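Local coordinates for protein succinyl-CoA ligase (ADP-forming) subunit alpha (Methanosaeta concilii, PDB 6HXI) that belongs to the succinyl-CoA ligase alpha-subunit family, joins a CoA-ligase region to one related to the citrate synthase C-terminal domain, and binds coenzyme A, at residues 450-462 with 538-550. Residues are numbered along the deposited sequence; the frame is centred on the assembly and turned at random.
Sequences FGGAIDDAAREFK and LNVDGCIGILFID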
ATOM      1  N   PHE B 450     -11.688 -11.307  -3.417  1.00 27.72           N
ATOM      2  CA  PHE B 450     -11.725 -10.424  -4.577  1.00 26.58           C
ATOM      3  C   PHE B 450     -10.485 -10.768  -5.407  1.00 32.47           C
ATOM      4  O   PHE B 450      -9.376 -10.405  -5.054  1.00 30.97           O
ATOM      5  CB  PHE B 450     -11.768  -8.934  -4.130  1.00 25.55           C
ATOM      6  CG  PHE B 450     -11.696  -7.945  -5.266  1.00 24.76           C
ATOM      7  CD1 PHE B 450     -12.738  -7.829  -6.177  1.00 28.03           C
ATOM      8  CD2 PHE B 450     -10.571  -7.142  -5.441  1.00 24.30           C
ATOM      9  CE1 PHE B 450     -12.652  -6.936  -7.258  1.00 28.22           C
ATOM     10  CE2 PHE B 450     -10.474  -6.272  -6.525  1.00 26.76           C
ATOM     11  CZ  PHE B 450     -11.498  -6.197  -7.450  1.00 26.18           C
ATOM     12  N   GLY B 451     -10.682 -11.538  -6.456  1.00 33.82           N
ATOM     13  CA  GLY B 451      -9.608 -11.997  -7.343  1.00 33.69           C
ATOM     14  C   GLY B 451      -9.030 -13.368  -7.040  1.00 40.24           C
ATOM     15  O   GLY B 451      -8.518 -14.024  -7.938  1.00 43.89           O
ATOM     16  N   GLY B 452      -9.184 -13.834  -5.804  1.00 36.74           N
ATOM     17  CA  GLY B 452      -8.665 -15.107  -5.306  1.00 36.97           C
ATOM     18  C   GLY B 452      -9.288 -16.383  -5.826  1.00 40.35           C
ATOM     19  O   GLY B 452      -8.668 -17.443  -5.745  1.00 42.41           O
ATOM     20  N   ALA B 453     -10.492 -16.314  -6.372  1.00 36.96           N
ATOM     21  CA  ALA B 453     -11.171 -17.513  -6.893  1.00 37.50           C
ATOM     22  C   ALA B 453     -10.446 -18.079  -8.120  1.00 40.62           C
ATOM     23  O   ALA B 453     -10.677 -19.237  -8.455  1.00 39.75           O
ATOM     24  CB  ALA B 453     -12.625 -17.205  -7.243  1.00 38.02           C
ATOM     25  N   ILE B 454      -9.537 -17.260  -8.751  1.00 36.41           N
ATOM     26  CA  ILE B 454      -8.767 -17.658  -9.939  1.00 36.09           C
ATOM     27  C   ILE B 454      -7.817 -18.752  -9.550  1.00 38.84           C
ATOM     28  O   ILE B 454      -7.845 -19.806 -10.176  1.00 35.82           O
ATOM     29  CB  ILE B 454      -8.028 -16.500 -10.654  1.00 38.44           C
ATOM     30  CG1 ILE B 454      -9.006 -15.385 -11.042  1.00 38.31           C
ATOM     31  CG2 ILE B 454      -7.276 -17.046 -11.899  1.00 36.59           C
ATOM     32  CD1 ILE B 454      -8.366 -14.128 -11.692  1.00 45.44           C
ATOM     33  N   ASP B 455      -7.069 -18.514  -8.475  1.00 38.03           N
ATOM     34  CA  ASP B 455      -6.079 -19.453  -7.897  1.00 36.77           C
ATOM     35  C   ASP B 455      -6.766 -20.683  -7.320  1.00 37.64           C
ATOM     36  O   ASP B 455      -6.281 -21.755  -7.552  1.00 37.58           O
ATOM     37  CB  ASP B 455      -5.342 -18.780  -6.748  1.00 40.07           C
ATOM     38  CG  ASP B 455      -3.886 -18.548  -7.064  1.00 63.05           C
ATOM     39  OD1 ASP B 455      -3.424 -19.125  -8.039  1.00 65.55           O
ATOM     40  OD2 ASP B 455      -3.241 -17.793  -6.335  1.00 74.73           O
ATOM     41  N   ASP B 456      -7.829 -20.483  -6.545  1.00 35.29           N
ATOM     42  CA  ASP B 456      -8.579 -21.570  -5.905  1.00 36.46           C
ATOM     43  C   ASP B 456      -9.121 -22.503  -6.942  1.00 37.01           C
ATOM     44  O   ASP B 456      -9.032 -23.699  -6.707  1.00 37.61           O
ATOM     45  CB  ASP B 456      -9.762 -21.076  -5.058  1.00 39.59           C
ATOM     46  CG  ASP B 456      -9.478 -20.262  -3.827  1.00 57.92           C
ATOM     47  OD1 ASP B 456      -8.325 -20.303  -3.341  1.00 60.67           O
ATOM     48  OD2 ASP B 456     -10.427 -19.596  -3.322  1.00 66.89           O
ATOM     49  N   ALA B 457      -9.671 -21.974  -8.078  1.00 30.87           N
ATOM     50  CA  ALA B 457     -10.219 -22.805  -9.164  1.00 31.08           C
ATOM     51  C   ALA B 457      -9.119 -23.604  -9.815  1.00 37.18           C
ATOM     52  O   ALA B 457      -9.280 -24.814  -9.971  1.00 38.54           O
ATOM     53  CB  ALA B 457     -10.936 -21.970 -10.214  1.00 31.70           C
ATOM     54  N   ALA B 458      -7.994 -22.955 -10.161  1.00 32.94           N
ATOM     55  CA  ALA B 458      -6.844 -23.661 -10.722  1.00 32.75           C
ATOM     56  C   ALA B 458      -6.414 -24.822  -9.783  1.00 38.64           C
ATOM     57  O   ALA B 458      -6.321 -25.944 -10.237  1.00 41.24           O
ATOM     58  CB  ALA B 458      -5.695 -22.692 -10.972  1.00 31.72           C
ATOM     59  N   ARG B 459      -6.273 -24.537  -8.494  0.52 36.87           N
ATOM     60  CA  ARG B 459      -5.871 -25.441  -7.419  0.52 37.12           C
ATOM     61  C   ARG B 459      -6.799 -26.645  -7.285  0.52 40.85           C
ATOM     62  O   ARG B 459      -6.350 -27.780  -7.429  0.52 41.35           O
ATOM     63  CB  ARG B 459      -5.866 -24.636  -6.105  0.52 36.86           C
ATOM     64  CG  ARG B 459      -5.096 -25.234  -4.942  0.52 47.28           C
ATOM     65  CD  ARG B 459      -4.300 -24.167  -4.187  0.52 49.40           C
ATOM     66  NE  ARG B 459      -5.025 -22.905  -3.995  0.52 40.15           N
ATOM     67  CZ  ARG B 459      -4.444 -21.719  -3.884  0.52 46.36           C
ATOM     68  NH1 ARG B 459      -5.176 -20.632  -3.687  0.52 42.83           N
ATOM     69  NH2 ARG B 459      -3.123 -21.610  -3.950  0.52 29.95           N
ATOM     70  N   GLU B 460      -8.096 -26.386  -7.031  1.00 36.71           N
ATOM     71  CA  GLU B 460      -9.127 -27.394  -6.812  1.00 36.17           C
ATOM     72  C   GLU B 460      -9.411 -28.265  -8.007  1.00 37.54           C
ATOM     73  O   GLU B 460      -9.527 -29.489  -7.832  1.00 36.86           O
ATOM     74  CB  GLU B 460     -10.434 -26.771  -6.260  1.00 37.94           C
ATOM     75  CG  GLU B 460     -10.318 -26.337  -4.795  1.00 50.89           C
ATOM     76  CD  GLU B 460      -9.611 -27.274  -3.824  1.00 72.20           C
ATOM     77  OE1 GLU B 460      -8.747 -26.797  -3.052  1.00 55.44           O
ATOM     78  OE2 GLU B 460      -9.930 -28.484  -3.825  1.00 74.59           O
ATOM     79  N   PHE B 461      -9.552 -27.662  -9.212  1.00 33.43           N
ATOM     80  CA  PHE B 461      -9.800 -28.438 -10.435  1.00 31.65           C
ATOM     81  C   PHE B 461      -8.587 -29.297 -10.799  1.00 36.75           C
ATOM     82  O   PHE B 461      -8.765 -30.454 -11.148  1.00 36.91           O
ATOM     83  CB  PHE B 461     -10.246 -27.545 -11.607  1.00 31.97           C
ATOM     84  CG  PHE B 461     -11.706 -27.141 -11.558  1.00 32.06           C
ATOM     85  CD1 PHE B 461     -12.138 -26.123 -10.710  1.00 34.60           C
ATOM     86  CD2 PHE B 461     -12.656 -27.814 -12.312  1.00 32.56           C
ATOM     87  CE1 PHE B 461     -13.490 -25.764 -10.656  1.00 34.19           C
ATOM     88  CE2 PHE B 461     -14.011 -27.441 -12.260  1.00 33.43           C
ATOM     89  CZ  PHE B 461     -14.411 -26.412 -11.450  1.00 31.96           C
ATOM     90  N   LYS B 462      -7.358 -28.747 -10.699  1.00 36.17           N
ATOM     91  CA  LYS B 462      -6.133 -29.494 -11.031  1.00 35.55           C
ATOM     92  C   LYS B 462      -6.026 -30.762 -10.143  1.00 42.32           C
ATOM     93  O   LYS B 462      -5.820 -31.853 -10.657  1.00 43.75           O
ATOM     94  CB  LYS B 462      -4.880 -28.604 -10.883  1.00 36.28           C
ATOM     95  CG  LYS B 462      -3.673 -29.132 -11.606  1.00 40.64           C
ATOM     96  CD  LYS B 462      -2.356 -28.656 -11.028  1.00 48.22           C
ATOM     97  CE  LYS B 462      -1.262 -29.365 -11.786  1.00 68.15           C
ATOM     98  NZ  LYS B 462      -0.160 -29.848 -10.918  1.00 74.94           N
ATOM     99  N   LEU B 538     -19.583 -22.049 -15.165  1.00 34.12           N
ATOM    100  CA  LEU B 538     -18.164 -21.821 -14.983  1.00 34.73           C
ATOM    101  C   LEU B 538     -18.020 -20.306 -15.167  1.00 42.73           C
ATOM    102  O   LEU B 538     -18.389 -19.777 -16.217  1.00 44.46           O
ATOM    103  CB  LEU B 538     -17.416 -22.602 -16.067  1.00 36.08           C
ATOM    104  CG  LEU B 538     -15.945 -22.878 -15.873  1.00 43.11           C
ATOM    105  CD1 LEU B 538     -15.651 -23.614 -14.530  1.00 42.12           C
ATOM    106  CD2 LEU B 538     -15.407 -23.648 -17.072  1.00 48.97           C
ATOM    107  N   ASN B 539     -17.664 -19.601 -14.088  1.00 39.75           N
ATOM    108  CA  ASN B 539     -17.521 -18.156 -14.112  1.00 40.15           C
ATOM    109  C   ASN B 539     -16.125 -17.733 -14.689  1.00 46.86           C
ATOM    110  O   ASN B 539     -15.317 -18.600 -15.040  1.00 46.19           O
ATOM    111  CB  ASN B 539     -17.824 -17.560 -12.719  1.00 36.71           C
ATOM    112  CG  ASN B 539     -16.826 -17.879 -11.630  1.00 42.67           C
ATOM    113  OD1 ASN B 539     -15.620 -17.911 -11.834  1.00 47.60           O
ATOM    114  ND2 ASN B 539     -17.305 -18.053 -10.418  1.00 41.27           N
ATOM    115  N   VAL B 540     -15.874 -16.409 -14.803  1.00 44.34           N
ATOM    116  CA  VAL B 540     -14.645 -15.822 -15.373  1.00 44.66           C
ATOM    117  C   VAL B 540     -13.407 -16.262 -14.604  1.00 45.67           C
ATOM    118  O   VAL B 540     -12.421 -16.634 -15.244  1.00 44.71           O
ATOM    119  CB  VAL B 540     -14.706 -14.263 -15.555  1.00 49.03           C
ATOM    120  CG1 VAL B 540     -13.540 -13.754 -16.385  1.00 48.11           C
ATOM    121  CG2 VAL B 540     -15.993 -13.867 -16.249  1.00 50.00           C
ATOM    122  N   ASP B 541     -13.452 -16.207 -13.251  1.00 40.06           N
ATOM    123  CA  ASP B 541     -12.343 -16.598 -12.398  1.00 39.49           C
ATOM    124  C   ASP B 541     -11.972 -18.066 -12.558  1.00 40.15           C
ATOM    125  O   ASP B 541     -10.789 -18.373 -12.645  1.00 39.44           O
ATOM    126  CB  ASP B 541     -12.593 -16.226 -10.925  1.00 42.56           C
ATOM    127  CG  ASP B 541     -12.520 -14.726 -10.673  1.00 66.40           C
ATOM    128  OD1 ASP B 541     -12.733 -13.950 -11.633  1.00 71.10           O
ATOM    129  OD2 ASP B 541     -12.266 -14.327  -9.517  1.00 76.32           O
ATOM    130  N   GLY B 542     -12.974 -18.930 -12.662  1.00 34.92           N
ATOM    131  CA  GLY B 542     -12.777 -20.356 -12.891  1.00 34.79           C
ATOM    132  C   GLY B 542     -12.120 -20.617 -14.215  1.00 40.06           C
ATOM    133  O   GLY B 542     -11.137 -21.361 -14.295  1.00 40.09           O
ATOM    134  N   CYS B 543     -12.645 -19.960 -15.243  0.70 38.87           N
ATOM    135  CA  CYS B 543     -12.189 -20.029 -16.613  0.70 40.58           C
ATOM    136  C   CYS B 543     -10.692 -19.666 -16.743  0.70 41.59           C
ATOM    137  O   CYS B 543      -9.965 -20.380 -17.418  0.70 42.12           O
ATOM    138  CB  CYS B 543     -13.056 -19.132 -17.485  0.70 42.82           C
ATOM    139  SG  CYS B 543     -12.971 -19.527 -19.239  0.70 48.64           S
ATOM    140  N   ILE B 544     -10.235 -18.596 -16.064  1.00 34.91           N
ATOM    141  CA  ILE B 544      -8.843 -18.134 -16.116  1.00 32.77           C
ATOM    142  C   ILE B 544      -7.908 -19.144 -15.446  1.00 37.37           C
ATOM    143  O   ILE B 544      -6.925 -19.525 -16.070  1.00 36.70           O
ATOM    144  CB  ILE B 544      -8.678 -16.684 -15.577  1.00 34.37           C
ATOM    145  CG1 ILE B 544      -9.415 -15.669 -16.491  1.00 36.20           C
ATOM    146  CG2 ILE B 544      -7.200 -16.279 -15.362  1.00 30.30           C
ATOM    147  CD1 ILE B 544      -9.780 -14.395 -15.742  1.00 47.60           C
ATOM    148  N   GLY B 545      -8.220 -19.553 -14.208  1.00 31.81           N
ATOM    149  CA  GLY B 545      -7.413 -20.518 -13.474  1.00 31.77           C
ATOM    150  C   GLY B 545      -7.238 -21.843 -14.206  1.00 34.82           C
ATOM    151  O   GLY B 545      -6.119 -22.330 -14.359  1.00 33.91           O
ATOM    152  N   ILE B 546      -8.340 -22.403 -14.712  1.00 30.50           N
ATOM    153  CA  ILE B 546      -8.341 -23.671 -15.414  1.00 31.35           C
ATOM    154  C   ILE B 546      -7.599 -23.559 -16.748  1.00 34.77           C
ATOM    155  O   ILE B 546      -6.764 -24.418 -17.051  1.00 33.79           O
ATOM    156  CB  ILE B 546      -9.806 -24.186 -15.568  1.00 34.81           C
ATOM    157  CG1 ILE B 546     -10.365 -24.653 -14.214  1.00 32.97           C
ATOM    158  CG2 ILE B 546      -9.936 -25.259 -16.677  1.00 35.69           C
ATOM    159  CD1 ILE B 546     -11.928 -24.446 -14.045  1.00 37.96           C
ATOM    160  N   LEU B 547      -7.898 -22.512 -17.552  1.00 30.44           N
ATOM    161  CA  LEU B 547      -7.234 -22.381 -18.855  1.00 30.05           C
ATOM    162  C   LEU B 547      -5.764 -22.069 -18.720  1.00 34.03           C
ATOM    163  O   LEU B 547      -4.983 -22.422 -19.592  1.00 32.22           O
ATOM    164  CB  LEU B 547      -7.943 -21.376 -19.773  1.00 29.10           C
ATOM    165  CG  LEU B 547      -9.341 -21.799 -20.226  1.00 31.97           C
ATOM    166  CD1 LEU B 547     -10.000 -20.698 -20.997  1.00 31.21           C
ATOM    167  CD2 LEU B 547      -9.287 -23.050 -21.027  1.00 30.83           C
ATOM    168  N   PHE B 548      -5.383 -21.434 -17.598  1.00 34.12           N
ATOM    169  CA  PHE B 548      -3.974 -21.143 -17.369  1.00 34.55           C
ATOM    170  C   PHE B 548      -3.163 -22.431 -17.121  1.00 37.46           C
ATOM    171  O   PHE B 548      -2.068 -22.569 -17.678  1.00 36.72           O
ATOM    172  CB  PHE B 548      -3.749 -20.080 -16.314  1.00 36.04           C
ATOM    173  CG  PHE B 548      -2.552 -19.252 -16.706  1.00 38.63           C
ATOM    174  CD1 PHE B 548      -1.265 -19.662 -16.377  1.00 43.49           C
ATOM    175  CD2 PHE B 548      -2.705 -18.091 -17.447  1.00 41.37           C
ATOM    176  CE1 PHE B 548      -0.150 -18.924 -16.778  1.00 44.71           C
ATOM    177  CE2 PHE B 548      -1.593 -17.363 -17.871  1.00 44.48           C
ATOM    178  CZ  PHE B 548      -0.322 -17.782 -17.532  1.00 43.76           C
ATOM    179  N   ILE B 549      -3.751 -23.412 -16.402  1.00 33.10           N
ATOM    180  CA  ILE B 549      -3.154 -24.753 -16.234  1.00 34.14           C
ATOM    181  C   ILE B 549      -3.039 -25.412 -17.623  1.00 37.48           C
ATOM    182  O   ILE B 549      -2.005 -26.001 -17.939  1.00 39.34           O
ATOM    183  CB  ILE B 549      -3.956 -25.676 -15.252  1.00 37.40           C
ATOM    184  CG1 ILE B 549      -4.145 -25.023 -13.846  1.00 35.80           C
ATOM    185  CG2 ILE B 549      -3.330 -27.104 -15.163  1.00 38.20           C
ATOM    186  CD1 ILE B 549      -2.911 -24.536 -13.253  1.00 35.42           C
ATOM    187  N   ASP B 550      -4.098 -25.323 -18.443  1.00 31.78           N
ATOM    188  CA  ASP B 550      -4.057 -25.887 -19.811  1.00 31.24           C
ATOM    189  C   ASP B 550      -2.994 -25.242 -20.703  1.00 38.71           C
ATOM    190  O   ASP B 550      -2.352 -25.938 -21.474  1.00 41.21           O
ATOM    191  CB  ASP B 550      -5.414 -25.836 -20.468  1.00 31.00           C
ATOM    192  CG  ASP B 550      -6.322 -26.948 -19.990  1.00 44.34           C
ATOM    193  OD1 ASP B 550      -5.779 -28.061 -19.582  1.00 40.68           O
ATOM    194  OD2 ASP B 550      -7.572 -26.749 -20.034  1.00 47.36           O
TER
HETATM  195  O   HOH W   1     -12.707 -13.785  -6.717  1.00 51.49           O
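Gly545 and Ala458 meet where helices 453-466 and 540-555 cross, their CA atoms 4.2 Å apart. Gly545 has no side chain, and its backbone lies directly against that of Ile454; the axes of the short segments 453-462 and 540-550 approach to 7.2 Å at a crossing angle of -53°. Backbone CA-H...O contacts run both ways across the interface: Ile454 CA faces Asp541 O at 3.5 Å, nearly straight at the hydrogen (167°), and Gly545 CA faces Ile454 O at 3.4 Å along a more bent path. Beside them Ala457 CB rests on Gly542 CA. This close crossing over Gly542, Gly545, Ala457 and Ala458 joins two helices of the largely helical region related to the citrate synthase C-terminal domain. Larger apolar groups flank the crossing. With CG2 anti to its backbone N, Ile454 sets that methyl against Ile544 CG2, 3.5 Å away, while its CG1 lies against the carboxylate carbon of Asp541. Ile546 CD1 sits over the face of the Phe461 ring, 3.6 Å from its centroid, a CH-pi contact; Phe474 meets the same ring edge-to-face. Further along, Ile549 CG1 touches Ala458 CB, and helix 560-569 packs on Ile549. A water bridges the two segments, donating to Asp541 OD2 at 2.9 Å and accepting from Gly451 N, and weakly from Ala453 N. Asn539, at the N-cap of helix 540-555, accepts from Gly542 N through OD1 at 3.0 Å.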